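Local coordinates for protein 2-C-methyl-D-erythritol 2,4-cyclodiphosphate synthase (Francisella tularensis subsp. tularensis, PDB 3RE3) that probably converts 4-diphosphocytidyl-2-C-methyl-D-erythritol 2-phosphate into 2-C-methyl-D-erythritol 2,4-cyclodiphosphate and CMP, a step of the non-mevalonate isoprenoid pathway, at residues 50-55 against 61-66; 81-86 against 124-129. All blocks are in the same frame, centred on the assembly; numbering follows the deposited sequence.

Contact 1: residues 50-55 against 61-66; sequences LCDAIL and GDIGKH
Asp52, on the side of helix 45-57, reaches across to the N-terminus of the short, weakly bonded helix 63-66, which Asp62 opens as its N-cap residue. Both elements belong to the α/β fold of this synthase family, in which helices lie against one face of a β-sheet. The tightly packed part is built around Ile63. Its backbone N donates to Asp52 OD1 over 3.3 Å in a nearly straight bond, N-H...O angle 166°, the N-H meeting OD1 nearly in line with its C-O bond. The side chains of Asp52 and Ile63 cross at about a right angle, and the CG1 methylene of Ile63 goes on to the CB of Cys51, 3.7 Å away; a small cysteine suits a place where the isoleucine comes so close to the helix. One turn later Leu55 extends its CD1 methyl to 3.7 Å from Ile63 N and to 4.2 Å from CD2 of the His66 ring, whose NE2 is hydrogen-bonded to Leu60 O.

Gly61 suits the turn because its phi of 74° is easily adopted by glycine, and its N donates to OD1 of Asn134 in the second subunit. That subunit also lays Lys136 against Asp52 and Asp62. A pyrophosphate lies about 6 Å from the Asp52 side chain. The loose side begins at Gly64 and Lys65, which are exposed, and the lysine amine makes a long, weak ion pair with Glu116 of the second subunit. With CG between its own backbone N and carbonyl carbon, chi1 49°, Asp62 turns back over the helix start, and its OD1 accepts from Lys65 N at 3.2 Å.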
loop_
_atom_site.group_PDB
_atom_site.type_symbol
_atom_site.label_atom_id
_atom_site.label_comp_id
_atom_site.label_asym_id
_atom_site.label_seq_id
_atom_site.Cartn_x
_atom_site.Cartn_y
_atom_site.Cartn_z
ATOM N N LEU A 50 -10.159 -6.764 1.815
ATOM C CA LEU A 50 -11.044 -6.537 0.677
ATOM C C LEU A 50 -12.298 -5.766 1.075
ATOM O O LEU A 50 -12.652 -4.801 0.425
ATOM C CB LEU A 50 -11.426 -7.864 0.035
ATOM C CG LEU A 50 -12.437 -7.798 -1.092
ATOM C CD1 LEU A 50 -11.899 -6.936 -2.203
ATOM C CD2 LEU A 50 -12.722 -9.192 -1.610
ATOM N N CYS A 51 -12.964 -6.197 2.143
ATOM C CA CYS A 51 -14.105 -5.468 2.687
ATOM C C CYS A 51 -13.722 -4.046 3.056
ATOM O O CYS A 51 -14.436 -3.102 2.738
ATOM C CB CYS A 51 -14.657 -6.174 3.916
ATOM S SG CYS A 51 -15.431 -7.758 3.562
ATOM N N ASP A 52 -12.593 -3.903 3.738
ATOM C CA ASP A 52 -12.064 -2.591 4.074
ATOM C C ASP A 52 -11.882 -1.702 2.841
ATOM O O ASP A 52 -12.184 -0.517 2.894
ATOM C CB ASP A 52 -10.727 -2.728 4.815
ATOM C CG ASP A 52 -10.900 -3.029 6.296
ATOM O OD1 ASP A 52 -12.029 -2.855 6.814
ATOM O OD2 ASP A 52 -9.899 -3.419 6.947
ATOM N N ALA A 53 -11.386 -2.264 1.741
ATOM C CA ALA A 53 -11.131 -1.475 0.540
ATOM C C ALA A 53 -12.443 -0.953 -0.041
ATOM O O ALA A 53 -12.554 0.204 -0.462
ATOM C CB ALA A 53 -10.380 -2.302 -0.497
ATOM N N ILE A 54 -13.438 -1.826 -0.054
ATOM C CA ILE A 54 -14.735 -1.502 -0.620
ATOM C C ILE A 54 -15.461 -0.445 0.215
ATOM O O ILE A 54 -15.912 0.560 -0.320
ATOM C CB ILE A 54 -15.575 -2.770 -0.814
ATOM C CG1 ILE A 54 -15.065 -3.524 -2.045
ATOM C CG2 ILE A 54 -17.042 -2.429 -0.976
ATOM C CD1 ILE A 54 -15.592 -4.929 -2.188
ATOM N N LEU A 55 -15.556 -0.654 1.523
ATOM C CA LEU A 55 -16.151 0.349 2.390
ATOM C C LEU A 55 -15.301 1.595 2.344
ATOM O O LEU A 55 -15.806 2.706 2.460
ATOM C CB LEU A 55 -16.255 -0.161 3.817
ATOM C CG LEU A 55 -17.077 -1.441 3.906
ATOM C CD1 LEU A 55 -16.949 -2.120 5.246
ATOM C CD2 LEU A 55 -18.525 -1.142 3.616
ATOM N N GLY A 61 -16.016 4.011 6.124
ATOM C CA GLY A 61 -15.100 3.573 7.169
ATOM C C GLY A 61 -14.516 2.179 7.017
ATOM O O GLY A 61 -13.796 1.920 6.053
ATOM N N ASP A 62 -14.691 1.325 8.017
ATOM C CA ASP A 62 -14.190 -0.050 7.921
ATOM C C ASP A 62 -15.248 -1.063 8.335
ATOM O O ASP A 62 -16.361 -0.694 8.687
ATOM C CB ASP A 62 -12.900 -0.235 8.740
ATOM C CG ASP A 62 -13.017 0.318 10.160
ATOM O OD1 ASP A 62 -14.160 0.422 10.666
ATOM O OD2 ASP A 62 -11.968 0.651 10.768
ATOM N N ILE A 63 -14.900 -2.342 8.279
ATOM C CA ILE A 63 -15.828 -3.395 8.657
ATOM C C ILE A 63 -16.276 -3.197 10.100
ATOM O O ILE A 63 -17.403 -3.540 10.459
ATOM C CB ILE A 63 -15.180 -4.771 8.503
ATOM C CG1 ILE A 63 -14.271 -4.762 7.279
ATOM C CG2 ILE A 63 -16.235 -5.855 8.365
ATOM C CD1 ILE A 63 -13.144 -5.754 7.355
ATOM N N GLY A 64 -15.391 -2.627 10.916
ATOM C CA GLY A 64 -15.683 -2.336 12.310
ATOM C C GLY A 64 -16.861 -1.408 12.545
ATOM O O GLY A 64 -17.611 -1.587 13.504
ATOM N N LYS A 65 -17.028 -0.410 11.678
ATOM C CA LYS A 65 -18.158 0.513 11.780
ATOM C C LYS A 65 -19.500 -0.214 11.663
ATOM O O LYS A 65 -20.504 0.218 12.230
ATOM C CB LYS A 65 -18.076 1.586 10.693
ATOM C CG LYS A 65 -17.780 3.008 11.175
ATOM C CD LYS A 65 -18.266 4.021 10.117
ATOM C CE LYS A 65 -17.606 5.397 10.246
ATOM N NZ LYS A 65 -17.581 6.154 8.950
ATOM N N HIS A 66 -19.522 -1.284 10.876
ATOM C CA HIS A 66 -20.758 -2.022 10.604
ATOM C C HIS A 66 -21.041 -3.317 11.390
ATOM O O HIS A 66 -22.090 -3.945 11.195
ATOM C CB HIS A 66 -20.889 -2.231 9.100
ATOM C CG HIS A 66 -20.713 -0.966 8.324
ATOM N ND1 HIS A 66 -21.776 -0.212 7.876
ATOM C CD2 HIS A 66 -19.597 -0.286 7.971
ATOM C CE1 HIS A 66 -21.322 0.860 7.254
ATOM N NE2 HIS A 66 -20.002 0.838 7.296
#

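Contact 2: residues 81-86 against 124-129; sequences FFLAEI and NILEIQ
The CG2 methyl of Ile125 is the bump that fits closest to the backbone of helix 79-92. It settles over the small residue Ala84, 4.0 Å from Ala84 CA, and the alanine's CB flanks it at 4.2 Å. A residue whose side chain ends at CB suits this spot, since the shallow dip it forms lets a branched neighbour approach the main chain. Ile125 can fill the dip because CG2 stands anti to its own backbone N, while CG1 departs along another direction, and the side chain of Lys80 also touches this isoleucine.

Leu83 supplies the matching bump from the other helix. Its CG, anti to the backbone N with chi1 -166°, carries the branch toward helix 115-126, between Ile125 and Leu126. CG lies 4.2 Å from Ile125 CG2, and CD1 lies 4.0 Å from Leu126 CD2. The leucines cross at about a right angle, and Leu126 CD2 sits against both CG and CD1 of Leu83. Helix 115-126 is the helical link of a β-alpha-β crossover between the neighbouring parallel strands 96-105 and 133-138, and helix 79-92 packs beside its C-terminal end. Leu126 also rests on Ile100 of strand 96-105, while Leu83 adds Leu122 to its neighbours; branched, wholly apolar leucines suit such a seam between helices and sheet.

No hydrogen bond spans the two segments. Toward the surface the polar residues take over, and Glu85 pairs with Lys88 through a salt bridge. Glu127, exposed, ends helix 115-126 in a Schellman motif made by its backbone: its positive phi of 56° swings the chain out of the helix, and its N donates to Asn124 O at 3.0 Å.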
loop_
_atom_site.group_PDB
_atom_site.type_symbol
_atom_site.label_atom_id
_atom_site.label_comp_id
_atom_site.label_asym_id
_atom_site.label_seq_id
_atom_site.Cartn_x
_atom_site.Cartn_y
_atom_site.Cartn_z
ATOM N N PHE A 81 -19.562 -14.619 4.307
ATOM C CA PHE A 81 -20.803 -13.964 4.690
ATOM C C PHE A 81 -20.646 -12.453 4.646
ATOM O O PHE A 81 -21.427 -11.753 3.999
ATOM C CB PHE A 81 -21.217 -14.396 6.099
ATOM C CG PHE A 81 -22.243 -13.497 6.734
ATOM C CD1 PHE A 81 -23.594 -13.770 6.603
ATOM C CD2 PHE A 81 -21.857 -12.384 7.468
ATOM C CE1 PHE A 81 -24.540 -12.947 7.182
ATOM C CE2 PHE A 81 -22.799 -11.557 8.050
ATOM C CZ PHE A 81 -24.141 -11.839 7.906
ATOM N N PHE A 82 -19.630 -11.961 5.347
ATOM C CA PHE A 82 -19.368 -10.531 5.425
ATOM C C PHE A 82 -19.200 -9.945 4.037
ATOM O O PHE A 82 -19.754 -8.898 3.712
ATOM C CB PHE A 82 -18.122 -10.267 6.259
ATOM C CG PHE A 82 -18.258 -10.723 7.668
ATOM C CD1 PHE A 82 -18.768 -9.875 8.631
ATOM C CD2 PHE A 82 -17.908 -12.016 8.032
ATOM C CE1 PHE A 82 -18.906 -10.298 9.944
ATOM C CE2 PHE A 82 -18.043 -12.445 9.343
ATOM C CZ PHE A 82 -18.544 -11.586 10.297
ATOM N N LEU A 83 -18.437 -10.649 3.218
ATOM C CA LEU A 83 -18.234 -10.248 1.844
ATOM C C LEU A 83 -19.580 -10.125 1.124
ATOM O O LEU A 83 -19.781 -9.238 0.290
ATOM C CB LEU A 83 -17.338 -11.254 1.142
ATOM C CG LEU A 83 -16.827 -10.721 -0.171
ATOM C CD1 LEU A 83 -16.214 -9.355 0.063
ATOM C CD2 LEU A 83 -15.818 -11.685 -0.753
ATOM N N ALA A 84 -20.516 -11.005 1.466
ATOM C CA ALA A 84 -21.823 -10.956 0.845
ATOM C C ALA A 84 -22.628 -9.766 1.367
ATOM O O ALA A 84 -23.419 -9.173 0.637
ATOM C CB ALA A 84 -22.564 -12.261 1.048
ATOM N N GLU A 85 -22.426 -9.392 2.622
ATOM C CA GLU A 85 -23.104 -8.203 3.112
ATOM C C GLU A 85 -22.518 -6.953 2.475
ATOM O O GLU A 85 -23.243 -6.034 2.127
ATOM C CB GLU A 85 -23.064 -8.121 4.635
ATOM C CG GLU A 85 -24.370 -8.542 5.293
ATOM C CD GLU A 85 -24.913 -9.855 4.746
ATOM O OE1 GLU A 85 -26.142 -9.944 4.534
ATOM O OE2 GLU A 85 -24.119 -10.799 4.531
ATOM N N ILE A 86 -21.201 -6.928 2.309
ATOM C CA ILE A 86 -20.549 -5.819 1.627
ATOM C C ILE A 86 -21.032 -5.704 0.171
ATOM O O ILE A 86 -21.154 -4.604 -0.369
ATOM C CB ILE A 86 -18.999 -5.912 1.731
ATOM C CG1 ILE A 86 -18.528 -5.248 3.019
ATOM C CG2 ILE A 86 -18.315 -5.236 0.560
ATOM C CD1 ILE A 86 -19.012 -5.950 4.269
ATOM N N ASN A 124 -17.296 -15.011 -7.588
ATOM C CA ASN A 124 -18.635 -15.555 -7.540
ATOM C C ASN A 124 -19.496 -14.780 -6.566
ATOM O O ASN A 124 -20.568 -14.310 -6.915
ATOM C CB ASN A 124 -18.608 -17.036 -7.167
ATOM C CG ASN A 124 -19.969 -17.689 -7.285
ATOM O OD1 ASN A 124 -20.429 -17.986 -8.379
ATOM N ND2 ASN A 124 -20.619 -17.911 -6.158
ATOM N N ILE A 125 -19.017 -14.643 -5.339
ATOM C CA ILE A 125 -19.792 -13.960 -4.302
ATOM C C ILE A 125 -20.073 -12.524 -4.729
ATOM O O ILE A 125 -21.150 -11.986 -4.488
ATOM C CB ILE A 125 -19.067 -13.917 -2.952
ATOM C CG1 ILE A 125 -18.929 -15.323 -2.379
ATOM C CG2 ILE A 125 -19.821 -13.017 -1.978
ATOM C CD1 ILE A 125 -17.596 -15.564 -1.719
ATOM N N LEU A 126 -19.080 -11.911 -5.360
ATOM C CA LEU A 126 -19.146 -10.513 -5.732
ATOM C C LEU A 126 -19.834 -10.337 -7.076
ATOM O O LEU A 126 -20.166 -9.219 -7.479
ATOM C CB LEU A 126 -17.742 -9.928 -5.786
ATOM C CG LEU A 126 -17.042 -9.743 -4.441
ATOM C CD1 LEU A 126 -15.619 -9.246 -4.645
ATOM C CD2 LEU A 126 -17.844 -8.774 -3.577
ATOM N N GLU A 127 -20.035 -11.453 -7.767
ATOM C CA GLU A 127 -20.702 -11.448 -9.058
ATOM C C GLU A 127 -19.998 -10.519 -10.031
ATOM O O GLU A 127 -20.613 -9.628 -10.606
ATOM C CB GLU A 127 -22.156 -11.046 -8.877
ATOM C CG GLU A 127 -22.891 -11.963 -7.937
ATOM C CD GLU A 127 -24.207 -11.390 -7.495
ATOM O OE1 GLU A 127 -25.011 -10.999 -8.377
ATOM O OE2 GLU A 127 -24.422 -11.321 -6.264
ATOM N N ILE A 128 -18.694 -10.717 -10.175
ATOM C CA ILE A 128 -17.916 -10.072 -11.219
ATOM C C ILE A 128 -17.148 -11.161 -11.952
ATOM O O ILE A 128 -17.187 -12.331 -11.575
ATOM C CB ILE A 128 -16.875 -9.120 -10.641
ATOM C CG1 ILE A 128 -15.860 -9.922 -9.811
ATOM C CG2 ILE A 128 -17.529 -8.038 -9.818
ATOM C CD1 ILE A 128 -15.518 -9.309 -8.476
ATOM N N GLN A 129 -16.417 -10.762 -12.980
ATOM C CA GLN A 129 -15.577 -11.695 -13.709
ATOM C C GLN A 129 -14.298 -11.999 -12.930
ATOM O O GLN A 129 -13.759 -11.143 -12.224
ATOM C CB GLN A 129 -15.237 -11.134 -15.091
ATOM C CG GLN A 129 -16.438 -10.988 -15.995
ATOM C CD GLN A 129 -17.293 -12.242 -15.995
ATOM O OE1 GLN A 129 -16.876 -13.293 -16.494
ATOM N NE2 GLN A 129 -18.490 -12.145 -15.417
#

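How the contacts relate
Contacts 1 and 2 follow one another along the chain and meet side by side through helix 79-92, which packs against helix 45-57 on one flank and helix 115-126 on another. Leu83 belongs to contact 2 yet also touches Leu50 and Cys51, and Ile86 packs on Ile54. Both contacts are partly buried, but their chemistry differs with their place. Contact 1 faces the second subunit and a bound pyrophosphate, and a carboxylate oxygen accepting from a backbone N-H carries part of it. Contact 2 lies away from the other subunits, and its two segments meet by aliphatic packing, with no hydrogen bond across them.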